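Local coordinates for protein tryptophanyl-tRNA synthetase (Cryptosporidium parvum Iowa II, PDB 3HV0) that probably catalyses the ATP-dependent attachment of L-tryptophan to tRNA(Trp), this chain being the class I synthetase part of a longer protein, at residues G80-L88 with T131-I142; K107-D117 with F147-L158. All coordinates share one frame; numbering follows the deposited sequence.

Interaction 1: residues G80-L88 with T131-I142. With TRP (tryptophan), chain C.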
loop_
_atom_site.group_PDB
_atom_site.type_symbol
_atom_site.label_atom_id
_atom_site.label_comp_id
_atom_site.label_asym_id
_atom_site.label_seq_id
_atom_site.Cartn_x
_atom_site.Cartn_y
_atom_site.Cartn_z
ATOM N N GLY A 80 14.786 9.656 6.819
ATOM C CA GLY A 80 14.453 9.295 5.423
ATOM C C GLY A 80 14.884 10.285 4.374
ATOM O O GLY A 80 15.458 11.317 4.691
ATOM N N ARG A 81 14.606 9.932 3.112
ATOM C CA ARG A 81 15.031 10.684 1.948
ATOM C C ARG A 81 14.078 10.396 0.751
ATOM O O ARG A 81 13.715 9.269 0.487
ATOM C CB ARG A 81 16.488 10.325 1.664
ATOM C CG ARG A 81 16.969 10.478 0.237
ATOM C CD ARG A 81 16.987 11.925 -0.257
ATOM N NE ARG A 81 17.396 12.009 -1.653
ATOM C CZ ARG A 81 17.345 13.107 -2.391
ATOM N NH1 ARG A 81 16.902 14.239 -1.877
ATOM N NH2 ARG A 81 17.734 13.069 -3.660
ATOM N N GLY A 82 13.660 11.436 0.045
ATOM C CA GLY A 82 12.836 11.273 -1.149
ATOM C C GLY A 82 13.669 11.417 -2.407
ATOM O O GLY A 82 14.112 12.514 -2.704
ATOM N N PRO A 83 13.911 10.317 -3.144
ATOM C CA PRO A 83 14.752 10.345 -4.329
ATOM C C PRO A 83 14.118 11.014 -5.560
ATOM O O PRO A 83 13.656 10.325 -6.464
ATOM C CB PRO A 83 14.988 8.859 -4.611
ATOM C CG PRO A 83 13.829 8.196 -4.088
ATOM C CD PRO A 83 13.390 8.962 -2.897
ATOM N N SER A 84 14.122 12.344 -5.598
ATOM C CA SER A 84 13.681 13.095 -6.774
ATOM C C SER A 84 14.836 13.500 -7.675
ATOM O O SER A 84 14.625 14.053 -8.753
ATOM C CB SER A 84 12.933 14.341 -6.328
ATOM O OG SER A 84 13.449 14.800 -5.098
ATOM N N SER A 85 16.063 13.255 -7.222
ATOM C CA SER A 85 17.267 13.572 -7.999
ATOM C C SER A 85 18.275 12.471 -7.758
ATOM O O SER A 85 18.235 11.798 -6.730
ATOM C CB SER A 85 17.860 14.922 -7.567
ATOM O OG SER A 85 18.448 14.845 -6.273
ATOM N N GLU A 86 19.183 12.301 -8.708
ATOM C CA GLU A 86 20.162 11.223 -8.649
ATOM C C GLU A 86 21.182 11.432 -7.535
ATOM O O GLU A 86 21.682 10.451 -6.971
ATOM C CB GLU A 86 20.875 11.046 -9.984
ATOM C CG GLU A 86 21.431 9.639 -10.152
ATOM C CD GLU A 86 22.140 9.427 -11.470
ATOM O OE1 GLU A 86 21.441 9.250 -12.497
ATOM O OE2 GLU A 86 23.399 9.412 -11.459
ATOM N N SER A 87 21.473 12.695 -7.210
ATOM C CA SER A 87 22.383 13.016 -6.115
ATOM C C SER A 87 21.719 13.859 -5.022
ATOM O O SER A 87 20.795 14.622 -5.263
ATOM C CB SER A 87 23.610 13.737 -6.656
ATOM O OG SER A 87 24.587 13.844 -5.636
ATOM N N LEU A 88 22.192 13.697 -3.799
ATOM C CA LEU A 88 21.693 14.479 -2.672
ATOM C C LEU A 88 22.263 15.892 -2.730
ATOM O O LEU A 88 23.429 16.071 -3.096
ATOM C CB LEU A 88 22.072 13.813 -1.346
ATOM C CG LEU A 88 21.017 12.832 -0.783
ATOM C CD1 LEU A 88 20.563 11.782 -1.811
ATOM C CD2 LEU A 88 21.529 12.165 0.489
ATOM N N THR A 131 12.778 6.722 -10.173
ATOM C CA THR A 131 12.753 6.883 -8.737
ATOM C C THR A 131 13.454 5.739 -8.020
ATOM O O THR A 131 14.066 5.926 -6.964
ATOM C CB THR A 131 11.306 6.965 -8.208
ATOM O OG1 THR A 131 10.548 7.854 -9.020
ATOM C CG2 THR A 131 11.328 7.560 -6.861
ATOM N N HIS A 132 13.358 4.554 -8.605
ATOM C CA HIS A 132 13.965 3.376 -8.016
ATOM C C HIS A 132 15.468 3.475 -8.184
ATOM O O HIS A 132 16.191 3.287 -7.206
ATOM C CB HIS A 132 13.401 2.109 -8.661
ATOM C CG HIS A 132 13.854 0.847 -8.007
ATOM N ND1 HIS A 132 13.496 0.508 -6.721
ATOM C CD2 HIS A 132 14.647 -0.157 -8.456
ATOM C CE1 HIS A 132 14.052 -0.648 -6.402
ATOM N NE2 HIS A 132 14.755 -1.075 -7.439
ATOM N N ASN A 133 15.929 3.793 -9.406
ATOM C CA ASN A 133 17.363 4.019 -9.664
ATOM C C ASN A 133 17.950 5.174 -8.846
ATOM O O ASN A 133 19.075 5.062 -8.307
ATOM C CB ASN A 133 17.628 4.273 -11.144
ATOM C CG ASN A 133 17.265 3.080 -12.024
ATOM O OD1 ASN A 133 17.184 1.935 -11.558
ATOM N ND2 ASN A 133 17.043 3.346 -13.306
ATOM N N TYR A 134 17.199 6.280 -8.766
ATOM C CA TYR A 134 17.635 7.447 -8.026
ATOM C C TYR A 134 17.758 7.071 -6.552
ATOM O O TYR A 134 18.603 7.608 -5.835
ATOM C CB TYR A 134 16.628 8.575 -8.112
ATOM C CG TYR A 134 16.521 9.359 -9.392
ATOM C CD1 TYR A 134 17.348 9.120 -10.489
ATOM C CD2 TYR A 134 15.568 10.370 -9.495
ATOM C CE1 TYR A 134 17.208 9.864 -11.668
ATOM C CE2 TYR A 134 15.412 11.112 -10.659
ATOM C CZ TYR A 134 16.238 10.866 -11.740
ATOM O OH TYR A 134 16.076 11.617 -12.880
ATOM N N ALA A 135 16.864 6.187 -6.102
ATOM C CA ALA A 135 16.929 5.641 -4.757
ATOM C C ALA A 135 18.251 4.936 -4.503
ATOM O O ALA A 135 18.884 5.172 -3.478
ATOM C CB ALA A 135 15.793 4.688 -4.516
ATOM N N TYR A 136 18.675 4.084 -5.429
ATOM C CA TYR A 136 19.886 3.291 -5.194
ATOM C C TYR A 136 21.155 4.130 -5.228
ATOM O O TYR A 136 22.073 3.886 -4.447
ATOM C CB TYR A 136 19.963 2.039 -6.083
ATOM C CG TYR A 136 19.409 0.856 -5.318
ATOM C CD1 TYR A 136 20.236 -0.151 -4.819
ATOM C CD2 TYR A 136 18.053 0.796 -5.010
ATOM C CE1 TYR A 136 19.695 -1.219 -4.065
ATOM C CE2 TYR A 136 17.509 -0.257 -4.278
ATOM C CZ TYR A 136 18.325 -1.249 -3.805
ATOM O OH TYR A 136 17.729 -2.255 -3.082
ATOM N N GLU A 137 21.196 5.132 -6.095
ATOM C CA GLU A 137 22.337 6.039 -6.109
ATOM C C GLU A 137 22.358 6.856 -4.836
ATOM O O GLU A 137 23.409 7.022 -4.207
ATOM C CB GLU A 137 22.292 6.957 -7.323
ATOM C CG GLU A 137 22.456 6.237 -8.648
ATOM C CD GLU A 137 23.783 5.532 -8.767
ATOM O OE1 GLU A 137 24.756 5.986 -8.149
ATOM O OE2 GLU A 137 23.851 4.518 -9.488
ATOM N N ASN A 138 21.187 7.358 -4.455
ATOM C CA ASN A 138 21.019 8.068 -3.174
ATOM C C ASN A 138 21.529 7.281 -1.961
ATOM O O ASN A 138 22.133 7.873 -1.074
ATOM C CB ASN A 138 19.560 8.449 -2.964
ATOM C CG ASN A 138 19.127 9.649 -3.812
ATOM O OD1 ASN A 138 18.095 10.245 -3.535
ATOM N ND2 ASN A 138 19.908 10.008 -4.845
ATOM N N MET A 139 21.304 5.963 -1.931
ATOM C CA MET A 139 21.829 5.106 -0.852
ATOM C C MET A 139 23.334 5.200 -0.716
ATOM O O MET A 139 23.851 5.206 0.403
ATOM C CB MET A 139 21.505 3.625 -1.075
ATOM C CG MET A 139 20.048 3.285 -0.996
ATOM S SD MET A 139 19.716 1.524 -0.816
ATOM C CE MET A 139 21.127 1.048 0.189
ATOM N N LYS A 140 24.025 5.242 -1.851
ATOM C CA LYS A 140 25.475 5.385 -1.867
ATOM C C LYS A 140 25.917 6.687 -1.189
ATOM O O LYS A 140 26.872 6.702 -0.392
ATOM C CB LYS A 140 26.019 5.344 -3.307
ATOM C CG LYS A 140 25.800 4.033 -4.036
ATOM C CD LYS A 140 26.198 4.126 -5.506
ATOM C CE LYS A 140 26.433 2.728 -6.081
ATOM N NZ LYS A 140 26.687 2.709 -7.553
ATOM N N ASP A 141 25.244 7.781 -1.522
ATOM C CA ASP A 141 25.515 9.051 -0.862
ATOM C C ASP A 141 25.214 8.924 0.625
ATOM O O ASP A 141 25.897 9.505 1.451
ATOM C CB ASP A 141 24.621 10.166 -1.408
ATOM C CG ASP A 141 24.843 10.460 -2.873
ATOM O OD1 ASP A 141 23.890 10.973 -3.511
ATOM O OD2 ASP A 141 25.948 10.211 -3.385
ATOM N N ILE A 142 24.147 8.197 0.957
ATOM C CA ILE A 142 23.749 8.059 2.354
ATOM C C ILE A 142 24.799 7.248 3.107
ATOM O O ILE A 142 25.262 7.678 4.168
ATOM C CB ILE A 142 22.336 7.479 2.507
ATOM C CG1 ILE A 142 21.315 8.537 2.088
ATOM C CG2 ILE A 142 22.068 7.040 3.958
ATOM C CD1 ILE A 142 19.910 8.036 1.912
HETATM N N TRP C . 9.369 12.316 2.387
HETATM C CA TRP C . 10.693 12.755 2.918
HETATM C C TRP C . 11.326 13.758 1.965
HETATM O O TRP C . 10.951 13.816 0.779
HETATM C CB TRP C . 11.645 11.569 3.170
HETATM C CG TRP C . 11.431 10.886 4.500
HETATM C CD1 TRP C . 10.824 9.673 4.718
HETATM C CD2 TRP C . 11.835 11.360 5.794
HETATM N NE1 TRP C . 10.829 9.374 6.053
HETATM C CE2 TRP C . 11.429 10.396 6.738
HETATM C CE3 TRP C . 12.497 12.499 6.243
HETATM C CZ2 TRP C . 11.666 10.540 8.103
HETATM C CZ3 TRP C . 12.726 12.641 7.599
HETATM C CH2 TRP C . 12.299 11.668 8.517
HETATM O OXT TRP C . 12.210 14.523 2.393
#
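Arg81 and Asn138 carry the polar centre of this contact between the end of strand 76-81, with the loop that follows, and helix 128-143. The guanidinium comes side-on, giving Asn138 OD1 two hydrogen bonds, from Arg81 NE at 2.7 Å and from Arg81 NH2 at 2.8 Å. The arginine already sets out toward the helix, and a bend at chi2 (66°) lays its guanidinium beside the Asn138 amide. Both nitrogens approach from one face of the amide, and the two planar groups stand 38° apart. Asn138 ND2 in turn donates to Ser85 O at 3.1 Å, in the carbonyl plane and on a lone pair. One buried side chain thus binds both the strand end and the turn beyond it. Ser85 OG accepts from Arg81 NH2, helping to fix the guanidinium. A turn further along the helix, Leu88 N donates to Asp141 OD1 at 3.2 Å, met from above the carboxylate plane; Asp141 OD2 is engaged by Arg366.

Apolar contacts flank this network. Pro83, the centre of an inverse gamma turn, presses CG to within 4.0 Å of Ala135 CB and CB to within 3.9 Å of Tyr134 CB. The Tyr134 ring lies with one face against the Ser85-Glu86 peptide. Leu88 CD2 makes apolar contact with Ile142 CG1 at 4.0 Å, while its CD1 packs on the amide, 3.3 Å from Asn138 CG.

The strand end borders the bound tryptophan, Gly80 CA against the indole; the loop leads to the HIGH-type signature before helix 93-106. Helix 128-143 packs on strands 110-114 and 152-156 and touches helix 116-122.

Interaction 2: residues K107-D117 with F147-L158. With TRP (tryptophan), chain C.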
loop_
_atom_site.group_PDB
_atom_site.type_symbol
_atom_site.label_atom_id
_atom_site.label_comp_id
_atom_site.label_asym_id
_atom_site.label_seq_id
_atom_site.Cartn_x
_atom_site.Cartn_y
_atom_site.Cartn_z
ATOM N N LYS A 107 24.875 4.900 20.193
ATOM C CA LYS A 107 25.206 3.535 19.775
ATOM C C LYS A 107 23.917 2.723 19.540
ATOM O O LYS A 107 23.792 1.586 19.975
ATOM C CB LYS A 107 26.106 2.870 20.823
ATOM C CG LYS A 107 27.310 2.118 20.245
ATOM C CD LYS A 107 27.457 0.664 20.780
ATOM C CE LYS A 107 28.515 0.509 21.903
ATOM N NZ LYS A 107 27.930 0.474 23.274
ATOM N N VAL A 108 22.944 3.311 18.852
ATOM C CA VAL A 108 21.656 2.654 18.703
ATOM C C VAL A 108 21.433 2.256 17.265
ATOM O O VAL A 108 22.126 2.749 16.398
ATOM C CB VAL A 108 20.519 3.558 19.173
ATOM C CG1 VAL A 108 20.630 3.786 20.704
ATOM C CG2 VAL A 108 20.494 4.875 18.357
ATOM N N PRO A 109 20.490 1.331 17.012
ATOM C CA PRO A 109 20.136 0.959 15.635
ATOM C C PRO A 109 19.515 2.099 14.910
ATOM O O PRO A 109 18.899 2.936 15.558
ATOM C CB PRO A 109 19.095 -0.155 15.807
ATOM C CG PRO A 109 19.343 -0.712 17.140
ATOM C CD PRO A 109 19.873 0.420 17.992
ATOM N N LEU A 110 19.662 2.114 13.581
ATOM C CA LEU A 110 19.073 3.141 12.709
ATOM C C LEU A 110 18.366 2.487 11.545
ATOM O O LEU A 110 18.780 1.439 11.069
ATOM C CB LEU A 110 20.164 4.095 12.178
ATOM C CG LEU A 110 19.877 5.003 10.964
ATOM C CD1 LEU A 110 18.919 6.094 11.331
ATOM C CD2 LEU A 110 21.190 5.579 10.448
ATOM N N VAL A 111 17.327 3.162 11.072
ATOM C CA VAL A 111 16.424 2.673 10.049
ATOM C C VAL A 111 16.198 3.838 9.067
ATOM O O VAL A 111 15.905 4.917 9.527
ATOM C CB VAL A 111 15.106 2.228 10.757
ATOM C CG1 VAL A 111 13.878 2.796 10.065
ATOM C CG2 VAL A 111 15.061 0.690 10.919
ATOM N N ILE A 112 16.401 3.647 7.753
ATOM C CA ILE A 112 16.371 4.728 6.766
ATOM C C ILE A 112 15.459 4.389 5.538
ATOM O O ILE A 112 15.696 3.408 4.845
ATOM C CB ILE A 112 17.780 5.047 6.251
ATOM C CG1 ILE A 112 18.746 5.362 7.418
ATOM C CG2 ILE A 112 17.763 6.218 5.332
ATOM C CD1 ILE A 112 20.176 5.689 7.007
ATOM N N GLN A 113 14.461 5.230 5.253
ATOM C CA GLN A 113 13.463 4.951 4.219
ATOM C C GLN A 113 13.679 5.777 2.941
ATOM O O GLN A 113 13.662 7.017 2.972
ATOM C CB GLN A 113 12.056 5.238 4.763
ATOM C CG GLN A 113 10.938 5.072 3.732
ATOM C CD GLN A 113 9.552 5.458 4.274
ATOM O OE1 GLN A 113 9.368 6.554 4.789
ATOM N NE2 GLN A 113 8.586 4.554 4.157
ATOM N N LEU A 114 13.914 5.107 1.825
ATOM C CA LEU A 114 13.985 5.819 0.574
ATOM C C LEU A 114 12.607 5.757 -0.086
ATOM O O LEU A 114 12.139 4.697 -0.449
ATOM C CB LEU A 114 15.100 5.253 -0.285
ATOM C CG LEU A 114 16.423 5.788 0.287
ATOM C CD1 LEU A 114 17.433 4.690 0.606
ATOM C CD2 LEU A 114 16.970 6.859 -0.637
ATOM N N THR A 115 11.954 6.904 -0.206
ATOM C CA THR A 115 10.559 6.943 -0.599
ATOM C C THR A 115 10.362 7.001 -2.106
ATOM O O THR A 115 9.781 7.961 -2.623
ATOM C CB THR A 115 9.798 8.123 0.088
ATOM O OG1 THR A 115 10.227 9.394 -0.423
ATOM C CG2 THR A 115 10.037 8.092 1.551
ATOM N N ASP A 116 10.778 5.960 -2.823
ATOM C CA ASP A 116 10.581 5.964 -4.297
ATOM C C ASP A 116 9.099 6.002 -4.719
ATOM O O ASP A 116 8.793 6.505 -5.781
ATOM C CB ASP A 116 11.311 4.821 -5.003
ATOM C CG ASP A 116 11.257 3.533 -4.230
ATOM O OD1 ASP A 116 10.180 3.000 -3.969
ATOM O OD2 ASP A 116 12.294 3.019 -3.844
ATOM N N ASP A 117 8.206 5.465 -3.890
ATOM C CA ASP A 117 6.767 5.589 -4.078
ATOM C C ASP A 117 6.252 7.031 -4.003
ATOM O O ASP A 117 5.490 7.451 -4.870
ATOM C CB ASP A 117 6.009 4.695 -3.081
ATOM C CG ASP A 117 6.477 4.869 -1.632
ATOM O OD1 ASP A 117 7.339 5.728 -1.385
ATOM O OD2 ASP A 117 5.978 4.142 -0.748
ATOM N N PHE A 147 27.868 5.655 8.199
ATOM C CA PHE A 147 27.015 4.875 9.089
ATOM C C PHE A 147 27.588 3.476 9.262
ATOM O O PHE A 147 28.247 2.960 8.364
ATOM C CB PHE A 147 25.605 4.753 8.540
ATOM C CG PHE A 147 24.863 6.051 8.475
ATOM C CD1 PHE A 147 24.575 6.644 7.249
ATOM C CD2 PHE A 147 24.428 6.672 9.629
ATOM C CE1 PHE A 147 23.881 7.851 7.183
ATOM C CE2 PHE A 147 23.738 7.876 9.574
ATOM C CZ PHE A 147 23.459 8.464 8.331
ATOM N N ASP A 148 27.314 2.872 10.418
ATOM C CA ASP A 148 27.767 1.508 10.719
ATOM C C ASP A 148 26.729 0.537 10.165
ATOM O O ASP A 148 25.568 0.629 10.536
ATOM C CB ASP A 148 27.923 1.337 12.237
ATOM C CG ASP A 148 28.571 0.021 12.636
ATOM O OD1 ASP A 148 28.595 -0.948 11.832
ATOM O OD2 ASP A 148 29.062 -0.047 13.790
ATOM N N PRO A 149 27.147 -0.395 9.281
ATOM C CA PRO A 149 26.222 -1.380 8.712
ATOM C C PRO A 149 25.681 -2.385 9.726
ATOM O O PRO A 149 24.590 -2.919 9.529
ATOM C CB PRO A 149 27.066 -2.088 7.649
ATOM C CG PRO A 149 28.426 -1.895 8.066
ATOM C CD PRO A 149 28.490 -0.546 8.697
ATOM N N GLU A 150 26.426 -2.628 10.797
ATOM C CA GLU A 150 25.944 -3.482 11.880
ATOM C C GLU A 150 24.829 -2.814 12.694
ATOM O O GLU A 150 24.118 -3.495 13.434
ATOM C CB GLU A 150 27.100 -3.897 12.793
ATOM C CG GLU A 150 28.009 -4.962 12.161
ATOM C CD GLU A 150 29.412 -4.991 12.770
ATOM O OE1 GLU A 150 29.979 -3.898 13.019
ATOM O OE2 GLU A 150 29.958 -6.101 12.994
ATOM N N LEU A 151 24.668 -1.499 12.549
ATOM C CA LEU A 151 23.623 -0.764 13.261
ATOM C C LEU A 151 22.621 -0.083 12.353
ATOM O O LEU A 151 21.707 0.579 12.848
ATOM C CB LEU A 151 24.251 0.288 14.187
ATOM C CG LEU A 151 24.780 -0.226 15.529
ATOM C CD1 LEU A 151 25.393 0.936 16.288
ATOM C CD2 LEU A 151 23.668 -0.916 16.351
ATOM N N THR A 152 22.755 -0.238 11.036
ATOM C CA THR A 152 21.927 0.530 10.110
ATOM C C THR A 152 21.211 -0.350 9.112
ATOM O O THR A 152 21.847 -1.194 8.478
ATOM C CB THR A 152 22.773 1.533 9.298
ATOM O OG1 THR A 152 23.547 2.332 10.187
ATOM C CG2 THR A 152 21.880 2.438 8.433
ATOM N N PHE A 153 19.905 -0.103 8.946
ATOM C CA PHE A 153 19.090 -0.796 7.964
ATOM C C PHE A 153 18.474 0.216 7.010
ATOM O O PHE A 153 17.681 1.061 7.405
ATOM C CB PHE A 153 18.007 -1.657 8.650
ATOM C CG PHE A 153 16.998 -2.219 7.694
ATOM C CD1 PHE A 153 17.401 -3.000 6.635
ATOM C CD2 PHE A 153 15.646 -1.927 7.821
ATOM C CE1 PHE A 153 16.477 -3.493 5.723
ATOM C CE2 PHE A 153 14.713 -2.435 6.910
ATOM C CZ PHE A 153 15.140 -3.223 5.868
ATOM N N ILE A 154 18.849 0.135 5.740
ATOM C CA ILE A 154 18.347 1.052 4.721
ATOM C C ILE A 154 17.438 0.254 3.791
ATOM O O ILE A 154 17.669 -0.942 3.585
ATOM C CB ILE A 154 19.505 1.694 3.927
ATOM C CG1 ILE A 154 20.588 2.198 4.905
ATOM C CG2 ILE A 154 18.979 2.811 2.984
ATOM C CD1 ILE A 154 21.766 2.969 4.265
ATOM N N PHE A 155 16.405 0.907 3.252
ATOM C CA PHE A 155 15.454 0.235 2.397
ATOM C C PHE A 155 14.638 1.205 1.540
ATOM O O PHE A 155 14.399 2.365 1.924
ATOM C CB PHE A 155 14.489 -0.604 3.252
ATOM C CG PHE A 155 13.615 0.212 4.175
ATOM C CD1 PHE A 155 14.041 0.533 5.459
ATOM C CD2 PHE A 155 12.362 0.659 3.754
ATOM C CE1 PHE A 155 13.240 1.278 6.297
ATOM C CE2 PHE A 155 11.567 1.410 4.580
ATOM C CZ PHE A 155 12.009 1.723 5.860
ATOM N N THR A 156 14.189 0.719 0.385
ATOM C CA THR A 156 13.245 1.469 -0.428
ATOM C C THR A 156 11.832 0.973 -0.152
ATOM O O THR A 156 11.628 -0.206 0.134
ATOM C CB THR A 156 13.514 1.320 -1.944
ATOM O OG1 THR A 156 12.965 0.083 -2.440
ATOM C CG2 THR A 156 15.006 1.443 -2.260
ATOM N N ASN A 157 10.850 1.854 -0.277
ATOM C CA ASN A 157 9.476 1.445 -0.085
ATOM C C ASN A 157 9.047 0.372 -1.094
ATOM O O ASN A 157 8.303 -0.525 -0.751
ATOM C CB ASN A 157 8.529 2.641 -0.131
ATOM C CG ASN A 157 8.543 3.450 1.131
ATOM O OD1 ASN A 157 8.936 2.971 2.183
ATOM N ND2 ASN A 157 8.123 4.695 1.031
ATOM N N LEU A 158 9.524 0.434 -2.324
ATOM C CA LEU A 158 9.124 -0.588 -3.290
ATOM C C LEU A 158 9.587 -1.984 -2.861
ATOM O O LEU A 158 8.992 -2.993 -3.242
ATOM C CB LEU A 158 9.605 -0.253 -4.712
ATOM C CG LEU A 158 8.726 0.751 -5.496
ATOM C CD1 LEU A 158 8.966 0.669 -7.002
ATOM C CD2 LEU A 158 7.270 0.523 -5.272
HETATM N N TRP C . 9.369 12.316 2.387
HETATM C CA TRP C . 10.693 12.755 2.918
HETATM C C TRP C . 11.326 13.758 1.965
HETATM O O TRP C . 10.951 13.816 0.779
HETATM C CB TRP C . 11.645 11.569 3.170
HETATM C CG TRP C . 11.431 10.886 4.500
HETATM C CD1 TRP C . 10.824 9.673 4.718
HETATM C CD2 TRP C . 11.835 11.360 5.794
HETATM N NE1 TRP C . 10.829 9.374 6.053
HETATM C CE2 TRP C . 11.429 10.396 6.738
HETATM C CE3 TRP C . 12.497 12.499 6.243
HETATM C CZ2 TRP C . 11.666 10.540 8.103
HETATM C CZ3 TRP C . 12.726 12.641 7.599
HETATM C CH2 TRP C . 12.299 11.668 8.517
HETATM O OXT TRP C . 12.210 14.523 2.393
#
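Leu110 to Leu114 and Thr152 to Thr156 run as parallel strands in exact step, their axes 4.7 Å apart and 13° from parallel, with backbone bonds from Leu110 N to Leu151 O through to Asn157 N to Leu114 O.

On the face of Leu110, Ile112 and Leu114 the packing is mostly apolar. Leu110 CD2 comes within 3.5 Å of Phe147 CD2, while Ile112 CD1 sits over a face of the Phe147 ring. Ile112 and Ile154 lie side by side, and Leu114 CD1 meets Ile154 CG2 at 3.4 Å.

The other face holds Val111, Gln113, Phe153 and Phe155. With CG between its backbone N and carbonyl carbon (chi1 64°), Phe155 swings its ring across the adjacent strand, making a CH-pi contact with Gln113 CA 4.1 Å from the ring centroid. Val111 CG1 approaches the edge of the same ring.

Polar side chains gather where both strands pass into helices. Gln113 is extended, and its NE2 reaches Asn157 OD1 on a lone pair at 2.6 Å, the two amides nearly perpendicular. Gln113 OE1 is bonded to Tyr78 OH and lies 3.4 Å from NE1 of the bound tryptophan, near whose CD1 Thr115 CG2 packs, so the strand end lines its pocket. Asn157 ND2 gives Asp117 OD1 an almost straight bond of 2.7 Å (177°). Leu158 N donates to Asp116 OD1 at 3.1 Å, tying the two helix starts together.

Strands and intervening helices form a beta-alpha-beta crossover of the Rossmann fold. Helix 128-143 packs on the Ile112 face and helix 192-202 near Asn157; strand 76-81 pairs with 110-114 on its far side. Asp117 OD2 also bonds Tyr165 OH of the second subunit, bringing the start of helix 116-122 to the dimer interface.

In the fold
Both contacts are largely buried in the catalytic domain, and both border the bound tryptophan. They share one sheet: strand 76-81 hydrogen-bonds strand 110-114 through Arg81 with Gln113 and Thr115. They also share a crossover, since helix 128-143 of interaction 1 connects the two strands of interaction 2 and packs on both. Interaction 2 is backbone pairing inside the sheet, largely apolar along its length, with its side-chain hydrogen bonds across the strands gathered at their C-terminal ends. Interaction 1 joins a strand end and loop to a helix, so side chains, above all Asn138, supply the bonding that backbone pairing gives interaction 2, and it reaches solvent at Glu86. Only interaction 2 touches the second subunit.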